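BT_4661 (Bacteroides thetaiotaomicron, PDB 4AK2) binds heparin and heparan sulphate through the ligand-binding domain described here, probably at the bacterial surface as a SusE-like protein. Local coordinates at residues Thr201-Lys204 with Phe209-Thr212; Leu219-Gln224 with Lys228-Pro233. One frame throughout, in Å; residues are numbered along the deposited sequence.

The two contacts differ in kind: contact 1 belongs to an irregular loop that touches the glycan, contact 2 to a regular beta hairpin. Contact 1 (201-204 with 209-212) lies about 20 Å from the centre of the chain, within the loop between helix 187-195 and strand 220-222; charge and amide bonds hold it, and a sulfated sugar touches it. Contact 2 (219-224 with 228-233) has its centre about 14 Å from that of the chain: backbone bonds dominate, with an apolar face and a polar aromatic one. Each is partly buried. Their centres lie 12 Å apart and the chain runs from one into the other, while Phe209 CE2 packs against Gln224 CD at 3.9 Å.

Contact 1: residues Thr201-Lys204 with Phe209-Thr212; sequences TSRK and FENT. With SGN (2-deoxy-6-O-sulfo-2-(sulfoamino)-alpha-D-glucopyranose), chain B.
Arg203 and Glu210 form the salt bridge that closes this glycan-binding loop. Arg203 NH2 donates to Glu210 OE2 at 2.8 Å, the oxygen sitting at the guanidinium edge and met on its anti side; NE adds a weak bond to the same oxygen. The carboxylate plane is turned 61° from the guanidinium. Glu210 bends at chi2 (-78°), bringing OE2 to the arginine while its CG packs on Lys204 CG at 3.8 Å. One residue further along, Asn211 ND2 donates to Lys204 O at 2.8 Å, the carbonyl oxygen lying near the amide plane, and Tyr195 OH is hydrogen-bonded to Asn211 OD1.

The sulfated glucosamine lies along 201-204. Arg203 contributes its backbone N, 2.7 Å from O3S of the N-sulfate, whereas Thr201 OG1 bonds to O6S of the 6-O-sulfate at 2.9 Å. An ST turn, in which Lys204 N donates to Ser202 OG at 3.2 Å, shapes the backbone here. Arg203 NH1 has salt bridges to Asp159 and Asp259, so an alanine here would probably leave three carboxylates without their shared cation and Glu210 free to turn.

Around the loop, Trp192 NE1 of helix 187-195, the helix that also carries Tyr195, bonds to Ser202 O, and Phe209 rests on Arg157 and Asp159 of strand 157-161.

Contact 2: residues Leu219-Gln224 with Lys228-Pro233; sequences LGYIDQ and KVHINP
A two-stranded antiparallel hairpin brings Tyr221 against His230, a hydrogen-bonded pair whose backbones are joined in both directions: His230 N to Tyr221 O at 2.7 Å and Tyr221 N to His230 O at 2.9 Å. Their rings are nearly parallel, 3° apart, but slid so that they barely overlap. His230 CB makes a CH-pi contact over the tyrosine face, 3.9 Å from its centroid, and Tyr221 OH lies over a face of the imidazole. With Tyr221 CG set between its backbone N and carbonyl carbon (chi1 64°), the ring leans across to the neighbouring strand.

His230 NE2 gives a nearly straight bond to Asp223 OD2 at 2.8 Å, in the imidazole plane, which fixes the rotation of the ring. Toward the turn, Asp223 OD1 accepts from the backbone N of Thr225, Asp226 and Phe227, tying the carboxylate to the hairpin connection. Strand 229-231 is the middle one of a three-stranded antiparallel sheet, with strand 140-141 along its other edge. On the face away from the Tyr221 and His230 side chains, Ile222 CG1 meets Val229 CG2 at 3.9 Å, and Val229 and Ile231 pack on Ile274 of strand 268-276. Gly220, paired with Ile231, brings its CA within 3.0 Å of His230 O, where a beta carbon would clash.

Contact 1: residues Thr201-Lys204 with Phe209-Thr212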
loop_
_atom_site.group_PDB
_atom_site.type_symbol
_atom_site.label_atom_id
_atom_site.label_comp_id
_atom_site.label_asym_id
_atom_site.label_seq_id
_atom_site.Cartn_x
_atom_site.Cartn_y
_atom_site.Cartn_z
ATOM N N THR A 201 -16.778 -2.298 -11.857
ATOM C CA THR A 201 -16.094 -1.858 -10.638
ATOM C C THR A 201 -16.189 -2.953 -9.579
ATOM O O THR A 201 -16.060 -2.695 -8.392
ATOM C CB THR A 201 -16.666 -0.530 -10.102
ATOM O OG1 THR A 201 -18.064 -0.693 -9.824
ATOM C CG2 THR A 201 -16.513 0.613 -11.125
ATOM N N SER A 202 -16.426 -4.183 -10.033
ATOM C CA SER A 202 -16.671 -5.325 -9.131
ATOM C C SER A 202 -15.381 -5.830 -8.461
ATOM O O SER A 202 -14.241 -5.475 -8.861
ATOM C CB SER A 202 -17.348 -6.479 -9.877
ATOM O OG SER A 202 -16.399 -7.145 -10.711
ATOM N N ARG A 203 -15.536 -6.717 -7.482
ATOM C CA ARG A 203 -14.373 -7.310 -6.828
ATOM C C ARG A 203 -13.708 -8.359 -7.711
ATOM O O ARG A 203 -12.609 -8.816 -7.383
ATOM C CB ARG A 203 -14.805 -7.972 -5.526
ATOM C CG ARG A 203 -15.661 -9.216 -5.713
ATOM C CD ARG A 203 -15.961 -9.944 -4.423
ATOM N NE ARG A 203 -16.813 -11.103 -4.679
ATOM C CZ ARG A 203 -17.092 -12.042 -3.786
ATOM N NH1 ARG A 203 -16.556 -12.010 -2.561
ATOM N NH2 ARG A 203 -17.883 -13.049 -4.132
ATOM N N LYS A 204 -14.319 -8.730 -8.840
ATOM C CA LYS A 204 -13.926 -9.987 -9.512
ATOM C C LYS A 204 -12.428 -10.132 -9.836
ATOM O O LYS A 204 -11.855 -11.215 -9.554
ATOM C CB LYS A 204 -14.800 -10.259 -10.721
ATOM C CG LYS A 204 -16.254 -10.533 -10.348
ATOM C CD LYS A 204 -17.166 -10.556 -11.560
ATOM C CE LYS A 204 -18.628 -10.736 -11.152
ATOM N NZ LYS A 204 -19.436 -10.527 -12.367
ATOM N N PHE A 209 -12.991 -15.718 -4.271
ATOM C CA PHE A 209 -14.288 -16.382 -4.421
ATOM C C PHE A 209 -14.848 -16.337 -5.844
ATOM O O PHE A 209 -15.594 -17.249 -6.230
ATOM C CB PHE A 209 -15.271 -15.851 -3.371
ATOM C CG PHE A 209 -14.904 -16.319 -1.997
ATOM C CD1 PHE A 209 -15.248 -17.596 -1.583
ATOM C CD2 PHE A 209 -14.130 -15.511 -1.150
ATOM C CE1 PHE A 209 -14.815 -18.053 -0.342
ATOM C CE2 PHE A 209 -13.704 -15.967 0.087
ATOM C CZ PHE A 209 -14.072 -17.230 0.499
ATOM N N GLU A 210 -14.390 -15.370 -6.638
ATOM C CA GLU A 210 -14.820 -15.249 -8.041
ATOM C C GLU A 210 -13.880 -15.936 -9.025
ATOM O O GLU A 210 -14.127 -15.896 -10.229
ATOM C CB GLU A 210 -15.006 -13.769 -8.421
ATOM C CG GLU A 210 -15.958 -13.051 -7.504
ATOM C CD GLU A 210 -17.408 -13.354 -7.808
ATOM O OE1 GLU A 210 -17.731 -13.825 -8.903
ATOM O OE2 GLU A 210 -18.223 -13.150 -6.911
ATOM N N ASN A 211 -12.804 -16.573 -8.514
ATOM C CA ASN A 211 -11.770 -17.180 -9.349
ATOM C C ASN A 211 -11.336 -18.547 -8.834
ATOM O O ASN A 211 -10.223 -18.958 -9.137
ATOM C CB ASN A 211 -10.566 -16.254 -9.480
ATOM C CG ASN A 211 -10.876 -15.022 -10.311
ATOM O OD1 ASN A 211 -10.962 -15.104 -11.535
ATOM N ND2 ASN A 211 -11.037 -13.877 -9.645
ATOM N N THR A 212 -12.200 -19.251 -8.096
ATOM C CA THR A 212 -11.773 -20.434 -7.385
ATOM C C THR A 212 -11.216 -21.490 -8.325
ATOM O O THR A 212 -10.346 -22.238 -7.913
ATOM C CB THR A 212 -12.898 -21.058 -6.575
ATOM O OG1 THR A 212 -13.981 -21.394 -7.445
ATOM C CG2 THR A 212 -13.420 -20.117 -5.493
HETATM C C1 SGN B . -20.777 -5.009 -8.357
HETATM C C2 SGN B . -20.364 -4.801 -6.897
HETATM C C3 SGN B . -21.270 -3.729 -6.280
HETATM C C4 SGN B . -21.268 -2.467 -7.124
HETATM C C5 SGN B . -21.665 -2.759 -8.575
HETATM C C6 SGN B . -21.437 -1.516 -9.442
HETATM N N2 SGN B . -20.426 -6.072 -6.186
HETATM O O1 SGN B . -22.054 -5.637 -8.433
HETATM O O3 SGN B . -20.755 -3.445 -4.978
HETATM O O4 SGN B . -22.306 -1.589 -6.657
HETATM O O5 SGN B . -20.768 -3.763 -9.053
HETATM O O6 SGN B . -21.846 -1.771 -10.773
HETATM S S1 SGN B . -19.278 -7.175 -6.262
HETATM O O1S SGN B . -19.400 -8.011 -5.088
HETATM O O2S SGN B . -19.323 -7.952 -7.473
HETATM O O3S SGN B . -17.928 -6.385 -6.233
HETATM S S2 SGN B . -21.560 -0.731 -11.872
HETATM O O4S SGN B . -22.366 0.462 -11.619
HETATM O O5S SGN B . -22.039 -1.442 -13.271
HETATM O O6S SGN B . -20.106 -0.521 -11.927
#

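Contact 2: residues Leu219-Gln224 with Lys228-Pro233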
loop_
_atom_site.group_PDB
_atom_site.type_symbol
_atom_site.label_atom_id
_atom_site.label_comp_id
_atom_site.label_asym_id
_atom_site.label_seq_id
_atom_site.Cartn_x
_atom_site.Cartn_y
_atom_site.Cartn_z
ATOM N N LEU A 219 -6.036 -10.822 -11.298
ATOM C CA LEU A 219 -4.927 -9.873 -11.089
ATOM C C LEU A 219 -4.208 -10.157 -9.758
ATOM O O LEU A 219 -2.989 -9.999 -9.630
ATOM C CB LEU A 219 -5.476 -8.444 -11.092
ATOM C CG LEU A 219 -6.192 -7.997 -12.352
ATOM C CD1 LEU A 219 -6.689 -6.556 -12.178
ATOM C CD2 LEU A 219 -5.313 -8.120 -13.567
ATOM N N GLY A 220 -4.975 -10.578 -8.782
ATOM C CA GLY A 220 -4.498 -10.907 -7.470
ATOM C C GLY A 220 -5.634 -11.498 -6.671
ATOM O O GLY A 220 -6.789 -11.459 -7.122
ATOM N N TYR A 221 -5.332 -12.076 -5.513
ATOM C CA TYR A 221 -6.378 -12.674 -4.677
ATOM C C TYR A 221 -5.783 -12.976 -3.314
ATOM O O TYR A 221 -4.568 -13.159 -3.190
ATOM C CB TYR A 221 -6.961 -13.970 -5.302
ATOM C CG TYR A 221 -5.951 -15.065 -5.404
ATOM C CD1 TYR A 221 -5.105 -15.119 -6.506
ATOM C CD2 TYR A 221 -5.805 -16.000 -4.386
ATOM C CE1 TYR A 221 -4.136 -16.123 -6.606
ATOM C CE2 TYR A 221 -4.822 -16.998 -4.462
ATOM C CZ TYR A 221 -4.006 -17.067 -5.586
ATOM O OH TYR A 221 -3.028 -18.046 -5.665
ATOM N N ILE A 222 -6.633 -13.169 -2.331
ATOM C CA ILE A 222 -6.234 -13.631 -1.005
ATOM C C ILE A 222 -6.477 -15.109 -0.899
ATOM O O ILE A 222 -7.567 -15.594 -1.206
ATOM C CB ILE A 222 -7.022 -12.840 0.071
ATOM C CG1 ILE A 222 -6.665 -11.355 -0.032
ATOM C CG2 ILE A 222 -6.736 -13.399 1.474
ATOM C CD1 ILE A 222 -7.533 -10.475 0.851
ATOM N N ASP A 223 -5.469 -15.856 -0.447
ATOM C CA ASP A 223 -5.699 -17.306 -0.240
ATOM C C ASP A 223 -6.424 -17.536 1.100
ATOM O O ASP A 223 -6.307 -16.721 2.042
ATOM C CB ASP A 223 -4.401 -18.092 -0.357
ATOM C CG ASP A 223 -3.594 -18.050 0.906
ATOM O OD1 ASP A 223 -3.955 -18.754 1.879
ATOM O OD2 ASP A 223 -2.573 -17.333 0.922
ATOM N N GLN A 224 -7.174 -18.637 1.198
ATOM C CA GLN A 224 -8.006 -18.902 2.389
ATOM C C GLN A 224 -7.346 -19.823 3.428
ATOM O O GLN A 224 -8.053 -20.344 4.304
ATOM C CB GLN A 224 -9.419 -19.407 1.961
ATOM C CG GLN A 224 -10.030 -18.458 0.934
ATOM C CD GLN A 224 -10.202 -17.026 1.428
ATOM O OE1 GLN A 224 -10.752 -16.804 2.495
ATOM N NE2 GLN A 224 -9.720 -16.069 0.646
ATOM N N LYS A 228 -2.554 -14.626 2.830
ATOM C CA LYS A 228 -1.629 -13.774 2.094
ATOM C C LYS A 228 -2.341 -13.201 0.875
ATOM O O LYS A 228 -3.220 -13.840 0.273
ATOM C CB LYS A 228 -0.438 -14.586 1.598
ATOM C CG LYS A 228 0.415 -15.230 2.708
ATOM C CD LYS A 228 1.551 -16.054 2.121
ATOM C CE LYS A 228 2.437 -16.624 3.210
ATOM N NZ LYS A 228 3.564 -17.399 2.593
ATOM N N VAL A 229 -1.940 -11.994 0.496
ATOM C CA VAL A 229 -2.335 -11.440 -0.791
ATOM C C VAL A 229 -1.355 -11.960 -1.868
ATOM O O VAL A 229 -0.152 -11.802 -1.702
ATOM C CB VAL A 229 -2.354 -9.889 -0.816
ATOM C CG1 VAL A 229 -2.639 -9.381 -2.226
ATOM C CG2 VAL A 229 -3.347 -9.319 0.204
ATOM N N HIS A 230 -1.897 -12.569 -2.929
ATOM C CA HIS A 230 -1.144 -13.014 -4.080
ATOM C C HIS A 230 -1.310 -12.101 -5.222
ATOM O O HIS A 230 -2.424 -11.659 -5.484
ATOM C CB HIS A 230 -1.625 -14.416 -4.512
ATOM C CG HIS A 230 -1.473 -15.440 -3.434
ATOM N ND1 HIS A 230 -0.573 -16.457 -3.510
ATOM C CD2 HIS A 230 -2.106 -15.566 -2.212
ATOM C CE1 HIS A 230 -0.650 -17.189 -2.383
ATOM N NE2 HIS A 230 -1.588 -16.651 -1.591
ATOM N N ILE A 231 -0.218 -11.738 -5.883
ATOM C CA ILE A 231 -0.218 -10.942 -7.108
ATOM C C ILE A 231 0.318 -11.831 -8.216
ATOM O O ILE A 231 1.418 -12.404 -8.099
ATOM C CB ILE A 231 0.630 -9.666 -6.964
ATOM C CG1 ILE A 231 -0.027 -8.729 -5.950
ATOM C CG2 ILE A 231 0.887 -8.984 -8.308
ATOM C CD1 ILE A 231 -1.356 -8.132 -6.379
ATOM N N ASN A 232 -0.452 -12.031 -9.271
ATOM C CA ASN A 232 -0.021 -12.909 -10.353
ATOM C C ASN A 232 0.911 -12.199 -11.305
ATOM O O ASN A 232 0.830 -10.985 -11.431
ATOM C CB ASN A 232 -1.254 -13.479 -11.071
ATOM C CG ASN A 232 -1.883 -14.588 -10.277
ATOM O OD1 ASN A 232 -1.182 -15.403 -9.641
ATOM N ND2 ASN A 232 -3.208 -14.634 -10.275
ATOM N N PRO A 233 1.826 -12.961 -11.944
ATOM C CA PRO A 233 2.834 -12.362 -12.831
ATOM C C PRO A 233 2.265 -11.877 -14.163
ATOM O O PRO A 233 1.258 -12.395 -14.657
ATOM C CB PRO A 233 3.815 -13.503 -13.069
ATOM C CG PRO A 233 2.987 -14.738 -12.910
ATOM C CD PRO A 233 2.005 -14.422 -11.808
#